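Local coordinates for protein arylsulfatase (PDB 7AJ0) that probably removes sulfate groups from the algal polysaccharide fucoidan as an exo-acting, calcium-binding sulfatase that assembles into a hexamer, at residues R245-D257 / I301-Q314. Sequence-based numbering, arbitrary orientation.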
ATOM      1  N   ARG A 245      10.706 -42.754 -15.028  1.00 25.34           N
ATOM      2  CA  ARG A 245      11.736 -42.863 -16.056  1.00 25.33           C
ATOM      3  C   ARG A 245      11.874 -44.304 -16.527  1.00 25.86           C
ATOM      4  O   ARG A 245      11.911 -44.575 -17.733  1.00 25.91           O
ATOM      5  CB  ARG A 245      13.064 -42.333 -15.510  1.00 25.26           C
ATOM      6  CG  ARG A 245      14.216 -42.283 -16.505  1.00 25.27           C
ATOM      7  CD  ARG A 245      14.966 -43.609 -16.628  1.00 25.83           C
ATOM      8  NE  ARG A 245      15.110 -44.308 -15.353  1.00 26.21           N
ATOM      9  CZ  ARG A 245      15.897 -43.915 -14.358  1.00 26.24           C
ATOM     10  NH1 ARG A 245      16.624 -42.813 -14.473  1.00 35.26           N
ATOM     11  NH2 ARG A 245      15.950 -44.624 -13.240  1.00 26.64           N
ATOM     12  N   ASP A 246      11.931 -45.248 -15.585  1.00 26.32           N
ATOM     13  CA  ASP A 246      12.050 -46.653 -15.953  1.00 26.90           C
ATOM     14  C   ASP A 246      10.885 -47.098 -16.829  1.00 27.01           C
ATOM     15  O   ASP A 246      11.075 -47.844 -17.796  1.00 27.31           O
ATOM     16  CB  ASP A 246      12.127 -47.522 -14.696  1.00 30.74           C
ATOM     17  CG  ASP A 246      13.431 -47.346 -13.937  1.00 29.38           C
ATOM     18  OD1 ASP A 246      14.424 -46.893 -14.546  1.00 29.94           O
ATOM     19  OD2 ASP A 246      13.466 -47.673 -12.731  1.00 30.55           O
ATOM     20  N   GLU A 247       9.669 -46.652 -16.507  1.00 26.82           N
ATOM     21  CA  GLU A 247       8.500 -47.094 -17.261  1.00 27.00           C
ATOM     22  C   GLU A 247       8.484 -46.500 -18.665  1.00 26.67           C
ATOM     23  O   GLU A 247       8.083 -47.171 -19.622  1.00 26.97           O
ATOM     24  CB  GLU A 247       7.221 -46.733 -16.508  1.00 26.94           C
ATOM     25  CG  GLU A 247       6.945 -47.620 -15.303  1.00 27.47           C
ATOM     26  CD  GLU A 247       6.602 -49.049 -15.691  1.00 28.34           C
ATOM     27  OE1 GLU A 247       6.061 -49.257 -16.799  1.00 28.22           O
ATOM     28  OE2 GLU A 247       6.876 -49.966 -14.887  1.00 35.49           O
ATOM     29  N   SER A 248       8.907 -45.241 -18.810  1.00 26.10           N
ATOM     30  CA  SER A 248       8.996 -44.653 -20.143  1.00 25.84           C
ATOM     31  C   SER A 248      10.076 -45.331 -20.979  1.00 26.13           C
ATOM     32  O   SER A 248       9.923 -45.463 -22.198  1.00 26.22           O
ATOM     33  CB  SER A 248       9.268 -43.154 -20.045  1.00 25.23           C
ATOM     34  OG  SER A 248       8.088 -42.449 -19.703  1.00 27.46           O
ATOM     35  N   VAL A 249      11.169 -45.762 -20.347  1.00 26.33           N
ATOM     36  CA  VAL A 249      12.192 -46.513 -21.068  1.00 26.71           C
ATOM     37  C   VAL A 249      11.618 -47.835 -21.565  1.00 27.30           C
ATOM     38  O   VAL A 249      11.785 -48.204 -22.732  1.00 27.53           O
ATOM     39  CB  VAL A 249      13.427 -46.729 -20.176  1.00 26.88           C
ATOM     40  CG1 VAL A 249      14.355 -47.766 -20.795  1.00 27.43           C
ATOM     41  CG2 VAL A 249      14.163 -45.415 -19.960  1.00 26.37           C
ATOM     42  N   LYS A 250      10.928 -48.565 -20.685  1.00 27.61           N
ATOM     43  CA  LYS A 250      10.305 -49.817 -21.106  1.00 28.22           C
ATOM     44  C   LYS A 250       9.320 -49.583 -22.245  1.00 28.14           C
ATOM     45  O   LYS A 250       9.266 -50.367 -23.200  1.00 28.59           O
ATOM     46  CB  LYS A 250       9.604 -50.482 -19.921  1.00 28.56           C
ATOM     47  CG  LYS A 250      10.550 -51.051 -18.871  1.00 28.86           C
ATOM     48  CD  LYS A 250       9.783 -51.739 -17.747  1.00 31.03           C
ATOM     49  CE  LYS A 250      10.724 -52.298 -16.686  1.00 51.65           C
ATOM     50  NZ  LYS A 250       9.993 -52.915 -15.540  1.00 64.40           N
ATOM     51  N   PHE A 251       8.542 -48.501 -22.171  1.00 27.62           N
ATOM     52  CA  PHE A 251       7.530 -48.245 -23.191  1.00 27.58           C
ATOM     53  C   PHE A 251       8.168 -47.952 -24.544  1.00 27.51           C
ATOM     54  O   PHE A 251       7.766 -48.517 -25.568  1.00 27.89           O
ATOM     55  CB  PHE A 251       6.631 -47.084 -22.761  1.00 27.05           C
ATOM     56  CG  PHE A 251       5.553 -46.761 -23.752  1.00 27.03           C
ATOM     57  CD1 PHE A 251       4.395 -47.519 -23.803  1.00 27.51           C
ATOM     58  CD2 PHE A 251       5.701 -45.708 -24.639  1.00 26.60           C
ATOM     59  CE1 PHE A 251       3.404 -47.234 -24.720  1.00 27.55           C
ATOM     60  CE2 PHE A 251       4.710 -45.414 -25.556  1.00 26.64           C
ATOM     61  CZ  PHE A 251       3.560 -46.178 -25.596  1.00 28.57           C
ATOM     62  N   ILE A 252       9.161 -47.061 -24.573  1.00 27.07           N
ATOM     63  CA  ILE A 252       9.812 -46.721 -25.835  1.00 27.04           C
ATOM     64  C   ILE A 252      10.489 -47.947 -26.431  1.00 27.68           C
ATOM     65  O   ILE A 252      10.374 -48.214 -27.634  1.00 27.96           O
ATOM     66  CB  ILE A 252      10.804 -45.561 -25.625  1.00 26.52           C
ATOM     67  CG1 ILE A 252      10.034 -44.249 -25.451  1.00 25.94           C
ATOM     68  CG2 ILE A 252      11.782 -45.467 -26.788  1.00 26.66           C
ATOM     69  CD1 ILE A 252      10.855 -43.118 -24.884  1.00 25.46           C
ATOM     70  N   ASN A 253      11.203 -48.716 -25.603  1.00 27.98           N
ATOM     71  CA  ASN A 253      11.833 -49.936 -26.096  1.00 28.66           C
ATOM     72  C   ASN A 253      10.807 -50.871 -26.720  1.00 29.18           C
ATOM     73  O   ASN A 253      11.045 -51.446 -27.788  1.00 29.64           O
ATOM     74  CB  ASN A 253      12.571 -50.648 -24.962  1.00 28.94           C
ATOM     75  CG  ASN A 253      13.888 -49.986 -24.617  1.00 28.66           C
ATOM     76  OD1 ASN A 253      14.461 -49.265 -25.430  1.00 41.18           O
ATOM     77  ND2 ASN A 253      14.376 -50.232 -23.409  1.00 28.73           N
ATOM     78  N   GLN A 254       9.653 -51.032 -26.069  1.00 29.18           N
ATOM     79  CA  GLN A 254       8.653 -51.975 -26.555  1.00 29.76           C
ATOM     80  C   GLN A 254       8.038 -51.508 -27.868  1.00 29.70           C
ATOM     81  O   GLN A 254       7.772 -52.324 -28.758  1.00 30.29           O
ATOM     82  CB  GLN A 254       7.575 -52.174 -25.491  1.00 29.80           C
ATOM     83  CG  GLN A 254       6.534 -53.218 -25.839  1.00 42.10           C
ATOM     84  CD  GLN A 254       5.569 -53.475 -24.697  1.00 40.81           C
ATOM     85  OE1 GLN A 254       5.691 -52.887 -23.622  1.00 45.26           O
ATOM     86  NE2 GLN A 254       4.603 -54.357 -24.925  1.00 43.25           N
ATOM     87  N   ALA A 255       7.811 -50.200 -28.015  1.00 29.03           N
ATOM     88  CA  ALA A 255       7.218 -49.694 -29.249  1.00 28.99           C
ATOM     89  C   ALA A 255       8.214 -49.738 -30.402  1.00 29.18           C
ATOM     90  O   ALA A 255       7.845 -50.063 -31.538  1.00 29.59           O
ATOM     91  CB  ALA A 255       6.707 -48.268 -29.041  1.00 28.27           C
ATOM     92  N   VAL A 256       9.479 -49.413 -30.137  1.00 28.95           N
ATOM     93  CA  VAL A 256      10.474 -49.422 -31.203  1.00 29.18           C
ATOM     94  C   VAL A 256      10.764 -50.851 -31.648  1.00 30.02           C
ATOM     95  O   VAL A 256      11.005 -51.113 -32.831  1.00 31.43           O
ATOM     96  CB  VAL A 256      11.755 -48.698 -30.754  1.00 28.78           C
ATOM     97  CG1 VAL A 256      12.837 -48.829 -31.816  1.00 29.14           C
ATOM     98  CG2 VAL A 256      11.461 -47.232 -30.456  1.00 28.02           C
ATOM     99  N   ASP A 257      10.746 -51.800 -30.705  1.00 30.45           N
ATOM    100  CA  ASP A 257      11.000 -53.195 -31.058  1.00 31.17           C
ATOM    101  C   ASP A 257       9.846 -53.793 -31.852  1.00 31.67           C
ATOM    102  O   ASP A 257      10.056 -54.714 -32.651  1.00 32.40           O
ATOM    103  CB  ASP A 257      11.263 -54.019 -29.796  1.00 31.40           C
ATOM    104  CG  ASP A 257      12.589 -53.674 -29.137  1.00 46.94           C
ATOM    105  OD1 ASP A 257      13.374 -52.906 -29.733  1.00 42.57           O
ATOM    106  OD2 ASP A 257      12.848 -54.171 -28.019  1.00 52.00           O
ATOM    107  N   ILE A 301      17.077 -36.998 -16.224  1.00 24.04           N
ATOM    108  CA  ILE A 301      16.111 -37.902 -16.840  1.00 24.09           C
ATOM    109  C   ILE A 301      15.864 -37.500 -18.288  1.00 23.88           C
ATOM    110  O   ILE A 301      15.775 -38.356 -19.177  1.00 24.09           O
ATOM    111  CB  ILE A 301      14.809 -37.928 -16.018  1.00 23.97           C
ATOM    112  CG1 ILE A 301      15.060 -38.628 -14.678  1.00 24.31           C
ATOM    113  CG2 ILE A 301      13.699 -38.621 -16.788  1.00 24.00           C
ATOM    114  CD1 ILE A 301      13.975 -38.399 -13.641  1.00 24.23           C
ATOM    115  N   THR A 302      15.763 -36.194 -18.549  1.00 23.52           N
ATOM    116  CA  THR A 302      15.635 -35.714 -19.920  1.00 23.37           C
ATOM    117  C   THR A 302      16.770 -36.236 -20.793  1.00 23.70           C
ATOM    118  O   THR A 302      16.542 -36.733 -21.902  1.00 23.82           O
ATOM    119  CB  THR A 302      15.610 -34.183 -19.936  1.00 28.13           C
ATOM    120  OG1 THR A 302      14.439 -33.713 -19.254  1.00 22.75           O
ATOM    121  CG2 THR A 302      15.620 -33.656 -21.368  1.00 29.19           C
ATOM    122  N   GLY A 303      18.008 -36.130 -20.306  1.00 23.90           N
ATOM    123  CA  GLY A 303      19.134 -36.631 -21.069  1.00 24.28           C
ATOM    124  C   GLY A 303      19.114 -38.133 -21.254  1.00 25.06           C
ATOM    125  O   GLY A 303      19.538 -38.636 -22.300  1.00 24.95           O
ATOM    126  N   GLU A 304      18.624 -38.869 -20.254  1.00 24.75           N
ATOM    127  CA  GLU A 304      18.549 -40.321 -20.374  1.00 25.17           C
ATOM    128  C   GLU A 304      17.553 -40.735 -21.452  1.00 25.14           C
ATOM    129  O   GLU A 304      17.808 -41.678 -22.209  1.00 25.53           O
ATOM    130  CB  GLU A 304      18.171 -40.937 -19.026  1.00 25.29           C
ATOM    131  CG  GLU A 304      19.258 -40.835 -17.957  1.00 33.82           C
ATOM    132  CD  GLU A 304      18.719 -41.025 -16.545  1.00 45.12           C
ATOM    133  OE1 GLU A 304      17.563 -41.478 -16.403  1.00 36.48           O
ATOM    134  OE2 GLU A 304      19.447 -40.713 -15.574  1.00 40.55           O
ATOM    135  N   LEU A 305      16.417 -40.040 -21.541  1.00 24.73           N
ATOM    136  CA  LEU A 305      15.432 -40.368 -22.566  1.00 24.73           C
ATOM    137  C   LEU A 305      15.944 -40.010 -23.957  1.00 27.60           C
ATOM    138  O   LEU A 305      15.699 -40.743 -24.922  1.00 25.07           O
ATOM    139  CB  LEU A 305      14.116 -39.651 -22.272  1.00 24.32           C
ATOM    140  CG  LEU A 305      13.373 -40.121 -21.021  1.00 24.35           C
ATOM    141  CD1 LEU A 305      12.124 -39.283 -20.776  1.00 26.50           C
ATOM    142  CD2 LEU A 305      13.011 -41.595 -21.140  1.00 24.82           C
ATOM    143  N   VAL A 306      16.655 -38.887 -24.080  1.00 25.67           N
ATOM    144  CA  VAL A 306      17.256 -38.529 -25.361  1.00 24.69           C
ATOM    145  C   VAL A 306      18.316 -39.550 -25.751  1.00 25.24           C
ATOM    146  O   VAL A 306      18.431 -39.933 -26.922  1.00 25.53           O
ATOM    147  CB  VAL A 306      17.842 -37.106 -25.295  1.00 27.66           C
ATOM    148  CG1 VAL A 306      18.770 -36.854 -26.476  1.00 25.47           C
ATOM    149  CG2 VAL A 306      16.728 -36.069 -25.253  1.00 23.93           C
ATOM    150  N   ALA A 307      19.111 -40.005 -24.780  1.00 25.45           N
ATOM    151  CA  ALA A 307      20.153 -40.977 -25.087  1.00 27.77           C
ATOM    152  C   ALA A 307      19.558 -42.329 -25.456  1.00 26.38           C
ATOM    153  O   ALA A 307      20.136 -43.060 -26.268  1.00 26.87           O
ATOM    154  CB  ALA A 307      21.105 -41.121 -23.901  1.00 26.20           C
ATOM    155  N   LEU A 308      18.412 -42.680 -24.869  1.00 26.20           N
ATOM    156  CA  LEU A 308      17.731 -43.912 -25.250  1.00 26.56           C
ATOM    157  C   LEU A 308      17.268 -43.848 -26.701  1.00 26.63           C
ATOM    158  O   LEU A 308      17.452 -44.802 -27.465  1.00 27.14           O
ATOM    159  CB  LEU A 308      16.551 -44.163 -24.312  1.00 26.37           C
ATOM    160  CG  LEU A 308      15.593 -45.287 -24.707  1.00 26.72           C
ATOM    161  CD1 LEU A 308      16.323 -46.621 -24.777  1.00 27.39           C
ATOM    162  CD2 LEU A 308      14.423 -45.351 -23.731  1.00 26.52           C
ATOM    163  N   LEU A 309      16.662 -42.726 -27.100  1.00 26.16           N
ATOM    164  CA  LEU A 309      16.217 -42.581 -28.484  1.00 26.25           C
ATOM    165  C   LEU A 309      17.392 -42.666 -29.452  1.00 26.65           C
ATOM    166  O   LEU A 309      17.278 -43.258 -30.532  1.00 27.06           O
ATOM    167  CB  LEU A 309      15.477 -41.255 -28.657  1.00 25.70           C
ATOM    168  CG  LEU A 309      14.156 -41.128 -27.901  1.00 31.61           C
ATOM    169  CD1 LEU A 309      13.669 -39.688 -27.918  1.00 24.83           C
ATOM    170  CD2 LEU A 309      13.102 -42.047 -28.495  1.00 25.66           C
ATOM    171  N   LYS A 310      18.530 -42.076 -29.081  1.00 26.60           N
ATOM    172  CA  LYS A 310      19.719 -42.155 -29.925  1.00 27.05           C
ATOM    173  C   LYS A 310      20.206 -43.591 -30.052  1.00 27.71           C
ATOM    174  O   LYS A 310      20.548 -44.045 -31.150  1.00 28.19           O
ATOM    175  CB  LYS A 310      20.813 -41.260 -29.345  1.00 26.91           C
ATOM    176  CG  LYS A 310      22.069 -41.140 -30.185  1.00 27.38           C
ATOM    177  CD  LYS A 310      22.926 -39.981 -29.682  1.00 27.18           C
ATOM    178  CE  LYS A 310      24.224 -39.846 -30.457  1.00 30.25           C
ATOM    179  NZ  LYS A 310      25.336 -40.610 -29.826  1.00 50.97           N
ATOM    180  N   GLU A 311      20.232 -44.328 -28.937  1.00 27.78           N
ATOM    181  CA  GLU A 311      20.724 -45.701 -28.961  1.00 28.44           C
ATOM    182  C   GLU A 311      19.818 -46.611 -29.779  1.00 28.76           C
ATOM    183  O   GLU A 311      20.290 -47.599 -30.353  1.00 37.26           O
ATOM    184  CB  GLU A 311      20.857 -46.226 -27.528  1.00 28.45           C
ATOM    185  CG  GLU A 311      21.541 -47.582 -27.410  1.00 37.81           C
ATOM    186  CD  GLU A 311      20.562 -48.744 -27.371  1.00 47.02           C
ATOM    187  OE1 GLU A 311      19.379 -48.526 -27.032  1.00 49.36           O
ATOM    188  OE2 GLU A 311      20.983 -49.882 -27.675  1.00 34.75           O
ATOM    189  N   LYS A 312      18.527 -46.296 -29.850  1.00 28.37           N
ATOM    190  CA  LYS A 312      17.579 -47.063 -30.644  1.00 28.68           C
ATOM    191  C   LYS A 312      17.475 -46.571 -32.081  1.00 28.76           C
ATOM    192  O   LYS A 312      16.681 -47.120 -32.852  1.00 29.05           O
ATOM    193  CB  LYS A 312      16.195 -47.018 -29.987  1.00 28.30           C
ATOM    194  CG  LYS A 312      16.145 -47.687 -28.624  1.00 28.34           C
ATOM    195  CD  LYS A 312      15.422 -49.023 -28.687  1.00 37.79           C
ATOM    196  CE  LYS A 312      16.089 -50.054 -27.789  1.00 42.43           C
ATOM    197  NZ  LYS A 312      15.265 -51.289 -27.666  1.00 56.75           N
ATOM    198  N   GLY A 313      18.245 -45.555 -32.459  1.00 28.57           N
ATOM    199  CA  GLY A 313      18.191 -45.040 -33.812  1.00 28.70           C
ATOM    200  C   GLY A 313      16.888 -44.373 -34.181  1.00 28.29           C
ATOM    201  O   GLY A 313      16.494 -44.408 -35.351  1.00 36.70           O
ATOM    202  N   GLN A 314      16.212 -43.749 -33.214  1.00 27.67           N
ATOM    203  CA  GLN A 314      14.909 -43.138 -33.447  1.00 35.25           C
ATOM    204  C   GLN A 314      14.906 -41.624 -33.265  1.00 26.71           C
ATOM    205  O   GLN A 314      13.827 -41.020 -33.241  1.00 26.35           O
ATOM    206  CB  GLN A 314      13.862 -43.762 -32.515  1.00 27.18           C
ATOM    207  CG  GLN A 314      13.509 -45.196 -32.847  1.00 27.81           C
ATOM    208  CD  GLN A 314      12.758 -45.321 -34.158  1.00 37.47           C
ATOM    209  OE1 GLN A 314      11.792 -44.598 -34.409  1.00 32.66           O
ATOM    210  NE2 GLN A 314      13.202 -46.241 -35.006  1.00 45.86           N
TER
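Arg245 and Glu304 meet at one end of the contact between helices 240-258 and 290-311, which lie side by side on the central sheet of an alkaline-phosphatase-type alpha/beta domain; the axes of segments 245-257 and 301-311 approach to 10.7 Å, crossing at -16°. Here salt bridges at both ends of the contact flank an aliphatic middle. With CG anti to the backbone N (chi1 -176°) and bends further out, Arg245 lays its CG on Ile301 CG2 while NH1 makes a salt-bridge hydrogen bond to Glu304 OE1 from the syn side, somewhat out of the carboxylate plane. NE and NH2 both grip Asp246 OD1 from one face of that carboxylate, NE at 2.8 Å. Replacing Arg245 by an alanine is likely to leave Asp246 and Glu304 without the cation they share. Midway, Leu308 pushes CD2 between Val249 CG2, 3.8 Å away, and Ile252 CG2, at 4.0 Å; the latter also meets Leu309 CD2. Beneath, Ile252 and Leu309 reach strand 262-267, and Ser248 OG is hydrogen-bonded to His266 ND1. At the far end, Gln314 CG packs on Val256 CG2, and Lys312 crosses Asn253 at about a right angle, its NZ making a salt bridge to Asp257 OD1 at 3.2 Å, weak as a hydrogen bond.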